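Local coordinates for adhesion and penetration protein autotransporter (PDB 3SYJ) that promotes adherence to and invasion of host cells by binding a host cell structure, drives bacterial aggregation, and probably acts as a serine protease, at residues 114-119 with 253-258; 307-312 with 331-336; 529-534 with 679-684. One frame throughout, in Å; residues are numbered along the deposited sequence.

Contact 1: residues 114-119 with 253-258; sequences DDYHNP and LVRKSY
Tyr116 turns its ring toward residues 253-258 by setting CG opposite the backbone nitrogen (chi1 -173°), and Arg255, extended from CG to NE, runs the opposite way along one ring face. The guanidinium ends up flat on the inner part of the ring, the planes 16° apart and the two centres separated by 4.2 Å. Further out, Arg255 CD stands 4.0 Å from the centroid of the Tyr116 ring, a CH-pi contact almost straight above the face. The phenol end meets backbone: Arg255 N donates to Tyr116 OH over 2.9 Å, close to linear at 162°. A water donates to Arg255 O and lies an unusually short 2.5 Å from Tyr116 OH, so it probably links the hydroxyl to the carbonyl of Arg255, which stands at the N-cap position of helix 256-266. All this lies in the Peptidase S6 part of the passenger domain. Neighbouring Asp115, whose CB points away from the contact, bonds His73 ND1; with Ser218, the active-site serine by similarity, the pair is consistent with a charge-relay triad. Tyr258, from the first turn of the helix, brings CD2 to 4.0 Å from Tyr116 CE2, and the side chain of Asn118 packs obliquely against the Tyr258 ring. Outside the two segments, Arg255 NH2 bonds Glu113 O and Tyr258 OH bonds Asn102 O.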
loop_
_atom_site.group_PDB
_atom_site.type_symbol
_atom_site.label_atom_id
_atom_site.label_comp_id
_atom_site.label_asym_id
_atom_site.label_seq_id
_atom_site.Cartn_x
_atom_site.Cartn_y
_atom_site.Cartn_z
ATOM N N ASP A 114 17.520 52.504 61.556
ATOM C CA ASP A 114 17.357 51.220 62.234
ATOM C C ASP A 114 15.981 50.555 62.082
ATOM O O ASP A 114 15.677 49.596 62.791
ATOM C CB ASP A 114 17.765 51.326 63.718
ATOM C CG ASP A 114 16.938 52.348 64.491
ATOM O OD1 ASP A 114 15.902 52.799 63.961
ATOM O OD2 ASP A 114 17.320 52.693 65.630
ATOM N N ASP A 115 15.154 51.052 61.166
ATOM C CA ASP A 115 13.918 50.349 60.822
ATOM C C ASP A 115 14.260 49.322 59.741
ATOM O O ASP A 115 13.955 49.503 58.557
ATOM C CB ASP A 115 12.842 51.326 60.339
ATOM C CG ASP A 115 11.439 50.734 60.382
ATOM O OD1 ASP A 115 11.269 49.580 60.839
ATOM O OD2 ASP A 115 10.498 51.435 59.958
ATOM N N TYR A 116 14.917 48.247 60.163
ATOM C CA TYR A 116 15.470 47.271 59.239
ATOM C C TYR A 116 15.919 46.060 60.028
ATOM O O TYR A 116 16.620 46.201 61.026
ATOM C CB TYR A 116 16.672 47.887 58.519
ATOM C CG TYR A 116 17.250 47.046 57.402
ATOM C CD1 TYR A 116 17.128 47.446 56.083
ATOM C CD2 TYR A 116 17.925 45.856 57.669
ATOM C CE1 TYR A 116 17.660 46.692 55.054
ATOM C CE2 TYR A 116 18.463 45.091 56.643
ATOM C CZ TYR A 116 18.323 45.516 55.338
ATOM O OH TYR A 116 18.844 44.779 54.305
ATOM N N HIS A 117 15.513 44.870 59.600
ATOM C CA HIS A 117 16.024 43.651 60.229
ATOM C C HIS A 117 16.196 42.468 59.260
ATOM O O HIS A 117 15.559 42.413 58.205
ATOM C CB HIS A 117 15.206 43.257 61.475
ATOM C CG HIS A 117 13.824 42.760 61.180
ATOM N ND1 HIS A 117 12.863 42.622 62.160
ATOM C CD2 HIS A 117 13.235 42.375 60.022
ATOM C CE1 HIS A 117 11.744 42.168 61.621
ATOM N NE2 HIS A 117 11.942 42.010 60.324
ATOM N N ASN A 118 17.070 41.533 59.634
ATOM C CA ASN A 118 17.402 40.365 58.818
ATOM C C ASN A 118 17.163 39.056 59.569
ATOM O O ASN A 118 18.114 38.396 59.983
ATOM C CB ASN A 118 18.867 40.421 58.395
ATOM C CG ASN A 118 19.051 40.945 56.991
ATOM O OD1 ASN A 118 18.441 40.444 56.047
ATOM N ND2 ASN A 118 19.911 41.942 56.838
ATOM N N PRO A 119 15.889 38.679 59.750
ATOM C CA PRO A 119 15.525 37.497 60.537
ATOM C C PRO A 119 16.165 36.208 60.032
ATOM O O PRO A 119 16.299 35.993 58.824
ATOM C CB PRO A 119 14.005 37.421 60.376
ATOM C CG PRO A 119 13.586 38.815 60.076
ATOM C CD PRO A 119 14.709 39.409 59.267
ATOM N N LEU A 253 17.004 50.946 51.138
ATOM C CA LEU A 253 17.797 50.053 50.299
ATOM C C LEU A 253 18.297 48.852 51.106
ATOM O O LEU A 253 18.460 48.945 52.319
ATOM C CB LEU A 253 18.971 50.805 49.662
ATOM C CG LEU A 253 18.614 51.988 48.750
ATOM C CD1 LEU A 253 19.875 52.607 48.167
ATOM C CD2 LEU A 253 17.666 51.580 47.633
ATOM N N VAL A 254 18.523 47.721 50.441
ATOM C CA VAL A 254 18.973 46.524 51.152
ATOM C C VAL A 254 20.439 46.657 51.536
ATOM O O VAL A 254 21.218 47.295 50.824
ATOM C CB VAL A 254 18.760 45.237 50.330
ATOM C CG1 VAL A 254 17.266 44.942 50.186
ATOM C CG2 VAL A 254 19.439 45.356 48.968
ATOM N N ARG A 255 20.809 46.036 52.652
ATOM C CA ARG A 255 22.141 46.210 53.220
ATOM C C ARG A 255 22.981 44.929 53.175
ATOM O O ARG A 255 22.954 44.119 54.092
ATOM C CB ARG A 255 22.022 46.777 54.635
ATOM C CG ARG A 255 21.156 48.039 54.649
ATOM C CD ARG A 255 20.952 48.629 56.033
ATOM N NE ARG A 255 19.909 49.653 56.013
ATOM C CZ ARG A 255 19.264 50.083 57.092
ATOM N NH1 ARG A 255 19.561 49.589 58.280
ATOM N NH2 ARG A 255 18.319 51.003 56.982
ATOM N N LYS A 256 23.731 44.770 52.091
ATOM C CA LYS A 256 24.496 43.558 51.828
ATOM C C LYS A 256 25.628 43.341 52.839
ATOM O O LYS A 256 25.926 42.208 53.210
ATOM C CB LYS A 256 25.065 43.627 50.412
ATOM C CG LYS A 256 25.721 42.359 49.906
ATOM C CD LYS A 256 24.769 41.576 49.021
ATOM C CE LYS A 256 25.526 40.715 48.013
ATOM N NZ LYS A 256 26.317 41.536 47.046
ATOM N N SER A 257 26.261 44.427 53.279
ATOM C CA SER A 257 27.374 44.333 54.222
ATOM C C SER A 257 26.895 43.971 55.610
ATOM O O SER A 257 27.576 43.260 56.347
ATOM C CB SER A 257 28.149 45.647 54.291
ATOM O OG SER A 257 29.185 45.670 53.327
ATOM N N TYR A 258 25.729 44.482 55.974
ATOM C CA TYR A 258 25.149 44.165 57.265
ATOM C C TYR A 258 24.750 42.706 57.271
ATOM O O TYR A 258 24.995 41.989 58.239
ATOM C CB TYR A 258 23.936 45.045 57.528
ATOM C CG TYR A 258 23.111 44.660 58.729
ATOM C CD1 TYR A 258 23.617 44.790 60.016
ATOM C CD2 TYR A 258 21.807 44.203 58.578
ATOM C CE1 TYR A 258 22.850 44.459 61.122
ATOM C CE2 TYR A 258 21.034 43.874 59.672
ATOM C CZ TYR A 258 21.560 44.004 60.944
ATOM O OH TYR A 258 20.792 43.673 62.034
HETATM O O HOH W 1 20.721 43.214 54.941
#

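Contact 2: residues 307-312 with 331-336; sequences ANMSLP and SPRLNN
Leu311 O is gripped by two nitrogens of one guanidinium, Arg333 NE at 2.8 Å, nearly along the C=O axis, and Arg333 NH2 at 2.9 Å, a side-on grip with both bonds bent and the oxygen somewhat out of the guanidinium plane. A bend at chi3 (-60°) turns the arginine's end back onto the type I turn Asn308-Leu311, and the Met309 side chain crosses that of Arg333 at about a right angle, SD 4.0 Å from Arg333 CD. The turn is braced by an Asx turn in which Asn308 OD1 accepts from Ser310 N, with Ser310 OG donating to the same oxygen from the same face. Asn308 N donates to Arg333 O over 3.1 Å, on a carbonyl lone pair, whereas Arg333 N reaches Pro312 O only weakly at 3.4 Å. Pro332 adds the apolar part, its CB 4.1 Å from Leu311 CD1. The contact fastens the weakly bonded helix about 332-335, where Ser331 OG accepts weakly from Leu334 N and also hydrogen-bonds Leu313 O, to the turn that ends strand 301-308. The cation meets a carbonyl dipole, so these are probably charge-assisted hydrogen bonds, not a salt bridge, and they fix the guanidinium's rotation.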
loop_
_atom_site.group_PDB
_atom_site.type_symbol
_atom_site.label_atom_id
_atom_site.label_comp_id
_atom_site.label_asym_id
_atom_site.label_seq_id
_atom_site.Cartn_x
_atom_site.Cartn_y
_atom_site.Cartn_z
ATOM N N ALA A 307 21.796 23.733 69.833
ATOM C CA ALA A 307 20.552 24.091 70.486
ATOM C C ALA A 307 20.780 24.028 71.982
ATOM O O ALA A 307 21.235 23.012 72.500
ATOM C CB ALA A 307 19.449 23.145 70.088
ATOM N N ASN A 308 20.467 25.119 72.671
ATOM C CA ASN A 308 20.609 25.173 74.119
ATOM C C ASN A 308 19.264 25.021 74.847
ATOM O O ASN A 308 18.452 25.945 74.879
ATOM C CB ASN A 308 21.320 26.460 74.526
ATOM C CG ASN A 308 21.613 26.513 76.003
ATOM O OD1 ASN A 308 21.075 25.723 76.780
ATOM N ND2 ASN A 308 22.468 27.444 76.404
ATOM N N MET A 309 19.036 23.851 75.435
ATOM C CA MET A 309 17.750 23.527 76.048
ATOM C C MET A 309 17.501 24.258 77.357
ATOM O O MET A 309 16.376 24.280 77.855
ATOM C CB MET A 309 17.640 22.024 76.286
ATOM C CG MET A 309 17.785 21.210 75.025
ATOM S SD MET A 309 16.449 21.567 73.876
ATOM C CE MET A 309 17.344 21.457 72.335
ATOM N N SER A 310 18.547 24.842 77.927
ATOM C CA SER A 310 18.383 25.580 79.170
ATOM C C SER A 310 17.860 26.991 78.897
ATOM O O SER A 310 17.492 27.712 79.823
ATOM C CB SER A 310 19.692 25.623 79.960
ATOM O OG SER A 310 20.617 26.517 79.369
ATOM N N LEU A 311 17.827 27.371 77.621
ATOM C CA LEU A 311 17.298 28.673 77.209
ATOM C C LEU A 311 15.839 28.559 76.774
ATOM O O LEU A 311 15.396 27.494 76.333
ATOM C CB LEU A 311 18.130 29.262 76.066
ATOM C CG LEU A 311 19.599 29.527 76.368
ATOM C CD1 LEU A 311 20.292 30.180 75.180
ATOM C CD2 LEU A 311 19.706 30.391 77.606
ATOM N N PRO A 312 15.091 29.669 76.884
ATOM C CA PRO A 312 13.668 29.693 76.530
ATOM C C PRO A 312 13.468 29.477 75.037
ATOM O O PRO A 312 14.269 29.955 74.228
ATOM C CB PRO A 312 13.232 31.118 76.898
ATOM C CG PRO A 312 14.334 31.682 77.736
ATOM C CD PRO A 312 15.580 30.994 77.298
ATOM N N SER A 331 14.079 33.067 69.251
ATOM C CA SER A 331 14.275 31.782 69.904
ATOM C C SER A 331 15.724 31.610 70.343
ATOM O O SER A 331 16.553 31.106 69.587
ATOM C CB SER A 331 13.880 30.652 68.961
ATOM O OG SER A 331 13.926 29.401 69.627
ATOM N N PRO A 332 16.038 32.029 71.575
ATOM C CA PRO A 332 17.418 31.942 72.071
ATOM C C PRO A 332 17.908 30.497 72.048
ATOM O O PRO A 332 19.093 30.246 71.835
ATOM C CB PRO A 332 17.308 32.425 73.525
ATOM C CG PRO A 332 15.995 33.121 73.621
ATOM C CD PRO A 332 15.096 32.490 72.607
ATOM N N ARG A 333 16.987 29.563 72.271
ATOM C CA ARG A 333 17.292 28.135 72.310
ATOM C C ARG A 333 17.735 27.587 70.952
ATOM O O ARG A 333 18.707 26.844 70.864
ATOM C CB ARG A 333 16.074 27.355 72.807
ATOM C CG ARG A 333 16.183 25.845 72.654
ATOM C CD ARG A 333 14.920 25.157 73.160
ATOM N NE ARG A 333 14.690 25.446 74.574
ATOM C CZ ARG A 333 13.636 25.032 75.272
ATOM N NH1 ARG A 333 12.696 24.300 74.691
ATOM N NH2 ARG A 333 13.522 25.355 76.556
ATOM N N LEU A 334 17.014 27.950 69.897
ATOM C CA LEU A 334 17.330 27.456 68.565
ATOM C C LEU A 334 18.447 28.271 67.926
ATOM O O LEU A 334 19.316 27.719 67.255
ATOM C CB LEU A 334 16.086 27.457 67.675
ATOM C CG LEU A 334 14.935 26.557 68.132
ATOM C CD1 LEU A 334 13.732 26.704 67.217
ATOM C CD2 LEU A 334 15.361 25.108 68.192
ATOM N N ASN A 335 18.431 29.584 68.141
ATOM C CA ASN A 335 19.422 30.452 67.514
ATOM C C ASN A 335 20.821 30.199 68.033
ATOM O O ASN A 335 21.800 30.664 67.440
ATOM C CB ASN A 335 19.087 31.932 67.700
ATOM C CG ASN A 335 20.119 32.840 67.049
ATOM O OD1 ASN A 335 20.295 32.828 65.826
ATOM N ND2 ASN A 335 20.821 33.616 67.864
ATOM N N ASN A 336 20.916 29.481 69.149
ATOM C CA ASN A 336 22.219 29.201 69.748
ATOM C C ASN A 336 23.097 28.336 68.848
ATOM O O ASN A 336 24.322 28.452 68.864
ATOM C CB ASN A 336 22.072 28.552 71.131
ATOM C CG ASN A 336 23.351 28.629 71.945
ATOM O OD1 ASN A 336 23.991 27.609 72.217
ATOM N ND2 ASN A 336 23.747 29.846 72.317
#

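Contact 3: residues 529-534 with 679-684; sequences NKLDYR and TGLTTC
The 3-10 turn 530-532 comes alongside the bend that leads into strand 682-688, the CA atoms of Leu531 and Leu681 being 6.4 Å apart, and the following loop brings Arg534 beside the start of the strand. Leu531 faces backbone more than side chain. Its CD1 approaches Thr679 O at 3.7 Å, CG and CD2 lie near Gly680 O, and the nearest apolar partner is Leu681 CD2, 4.4 Å from Leu531 CD1. Gly680 takes a positive phi (81°), and its bare CA lets the leucine come up against the bend. Arg534 is folded, with chi2 and chi3 both near -65°, so that its chain doubles round Leu681 instead of stretching past it. The two side chains cross at about a right angle: Leu681 CD2 sits 3.7 Å from Arg534 CG and 3.2 Å from Arg534 NH1, against both the root and the end of the same side chain. Arg534 NH2 is also 2.9 Å from Thr682 O, but the angle is too poor for a hydrogen bond; the charged group is instead tied by a salt bridge from NE to Glu536. Each segment stiffens its own turn. Asn529 OD1 accepts from Leu531 N at 3.0 Å, an Asx turn, and Thr679 OG1 accepts from Leu681 N at 3.1 Å, an ST turn. In the beta-helical passenger domain, strand 682-688 pairs antiparallel with strand 669-675 in a two-stranded hairpin, which the disulfide Cys673-Cys684 pins across. Thr682 rests on strands 536-539 and 567-575, so the turn end of the hairpin lies against these solenoid strands just where residues 529-534 lead into strand 536-539.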
loop_
_atom_site.group_PDB
_atom_site.type_symbol
_atom_site.label_atom_id
_atom_site.label_comp_id
_atom_site.label_asym_id
_atom_site.label_seq_id
_atom_site.Cartn_x
_atom_site.Cartn_y
_atom_site.Cartn_z
ATOM N N ASN A 529 -9.796 14.827 55.564
ATOM C CA ASN A 529 -9.213 15.286 54.306
ATOM C C ASN A 529 -10.081 14.803 53.154
ATOM O O ASN A 529 -9.964 13.667 52.699
ATOM C CB ASN A 529 -7.774 14.797 54.134
ATOM C CG ASN A 529 -7.116 15.355 52.878
ATOM O OD1 ASN A 529 -7.791 15.822 51.962
ATOM N ND2 ASN A 529 -5.791 15.307 52.834
ATOM N N LYS A 530 -10.960 15.685 52.701
ATOM C CA LYS A 530 -11.946 15.381 51.675
ATOM C C LYS A 530 -11.346 14.737 50.434
ATOM O O LYS A 530 -12.017 13.967 49.755
ATOM C CB LYS A 530 -12.684 16.665 51.275
ATOM C CG LYS A 530 -14.176 16.476 51.042
ATOM C CD LYS A 530 -14.877 16.081 52.344
ATOM C CE LYS A 530 -16.372 15.840 52.145
ATOM N NZ LYS A 530 -17.163 17.087 51.887
ATOM N N LEU A 531 -10.093 15.068 50.125
ATOM C CA LEU A 531 -9.441 14.538 48.924
ATOM C C LEU A 531 -9.358 13.011 48.938
ATOM O O LEU A 531 -9.271 12.382 47.889
ATOM C CB LEU A 531 -8.034 15.127 48.749
ATOM C CG LEU A 531 -7.901 16.457 48.007
ATOM C CD1 LEU A 531 -8.641 17.524 48.750
ATOM C CD2 LEU A 531 -6.443 16.849 47.865
ATOM N N ASP A 532 -9.387 12.426 50.133
ATOM C CA ASP A 532 -9.236 10.983 50.300
ATOM C C ASP A 532 -10.555 10.224 50.191
ATOM O O ASP A 532 -10.572 8.998 50.270
ATOM C CB ASP A 532 -8.589 10.670 51.651
ATOM C CG ASP A 532 -7.147 11.135 51.726
ATOM O OD1 ASP A 532 -6.430 11.007 50.713
ATOM O OD2 ASP A 532 -6.722 11.618 52.795
ATOM N N TYR A 533 -11.660 10.940 50.012
ATOM C CA TYR A 533 -12.963 10.281 50.037
ATOM C C TYR A 533 -13.818 10.629 48.836
ATOM O O TYR A 533 -15.037 10.444 48.854
ATOM C CB TYR A 533 -13.691 10.584 51.347
ATOM C CG TYR A 533 -12.865 10.188 52.545
ATOM C CD1 TYR A 533 -12.850 8.875 52.999
ATOM C CD2 TYR A 533 -12.067 11.117 53.200
ATOM C CE1 TYR A 533 -12.083 8.501 54.089
ATOM C CE2 TYR A 533 -11.300 10.756 54.290
ATOM C CZ TYR A 533 -11.312 9.444 54.728
ATOM O OH TYR A 533 -10.548 9.078 55.808
ATOM N N ARG A 534 -13.161 11.109 47.785
ATOM C CA ARG A 534 -13.844 11.510 46.567
ATOM C C ARG A 534 -13.708 10.439 45.494
ATOM O O ARG A 534 -12.762 9.657 45.501
ATOM C CB ARG A 534 -13.276 12.837 46.062
ATOM C CG ARG A 534 -13.672 14.041 46.908
ATOM C CD ARG A 534 -15.151 14.357 46.738
ATOM N NE ARG A 534 -15.482 14.719 45.360
ATOM C CZ ARG A 534 -15.639 15.969 44.930
ATOM N NH1 ARG A 534 -15.493 16.983 45.773
ATOM N NH2 ARG A 534 -15.942 16.207 43.658
ATOM N N THR A 679 -8.620 24.342 46.196
ATOM C CA THR A 679 -8.968 23.295 47.151
ATOM C C THR A 679 -8.324 21.939 46.854
ATOM O O THR A 679 -8.289 21.063 47.719
ATOM C CB THR A 679 -10.472 23.076 47.185
ATOM O OG1 THR A 679 -10.892 22.550 45.920
ATOM C CG2 THR A 679 -11.190 24.397 47.451
ATOM N N GLY A 680 -7.827 21.761 45.636
ATOM C CA GLY A 680 -7.286 20.478 45.238
ATOM C C GLY A 680 -8.371 19.500 44.827
ATOM O O GLY A 680 -8.067 18.378 44.435
ATOM N N LEU A 681 -9.632 19.920 44.917
ATOM C CA LEU A 681 -10.768 19.066 44.552
ATOM C C LEU A 681 -11.018 18.933 43.048
ATOM O O LEU A 681 -10.903 19.903 42.304
ATOM C CB LEU A 681 -12.036 19.577 45.216
ATOM C CG LEU A 681 -12.230 19.067 46.635
ATOM C CD1 LEU A 681 -13.365 19.820 47.312
ATOM C CD2 LEU A 681 -12.490 17.567 46.618
ATOM N N THR A 682 -11.384 17.735 42.603
ATOM C CA THR A 682 -11.655 17.513 41.186
ATOM C C THR A 682 -13.150 17.397 40.952
ATOM O O THR A 682 -13.848 16.716 41.697
ATOM C CB THR A 682 -10.952 16.240 40.660
ATOM O OG1 THR A 682 -9.550 16.329 40.933
ATOM C CG2 THR A 682 -11.160 16.077 39.155
ATOM N N THR A 683 -13.644 18.069 39.921
ATOM C CA THR A 683 -15.066 18.029 39.608
ATOM C C THR A 683 -15.297 17.642 38.155
ATOM O O THR A 683 -14.669 18.195 37.254
ATOM C CB THR A 683 -15.725 19.388 39.872
ATOM O OG1 THR A 683 -15.624 19.699 41.268
ATOM C CG2 THR A 683 -17.184 19.358 39.465
ATOM N N CYS A 684 -16.189 16.683 37.932
ATOM C CA CYS A 684 -16.573 16.295 36.577
ATOM C C CYS A 684 -18.041 16.586 36.371
ATOM O O CYS A 684 -18.874 16.128 37.145
ATOM C CB CYS A 684 -16.321 14.808 36.331
ATOM S SG CYS A 684 -14.586 14.336 36.339
#

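How the contacts relate
The three contacts follow one another along the chain. Contacts 1 and 2 are near neighbours, their centres 24 Å apart and nearest atoms about 8 Å apart; strand 96-100 and the residues after it help bridge them, Val99 touching Ser331 and Leu334 of contact 2 while Asn102 bonds, and Tyr104 packs on, Tyr258 of contact 1. Contact 1 belongs to the protease part, with Tyr116 about 11 Å, side chain to side chain, from Ser218, the active-site serine by similarity. Contact 3 stands well apart on the beta-helix, its centre 44 Å from that of contact 1 and 41 Å from that of contact 2, though Leu531 touches Asp90 of the protease part.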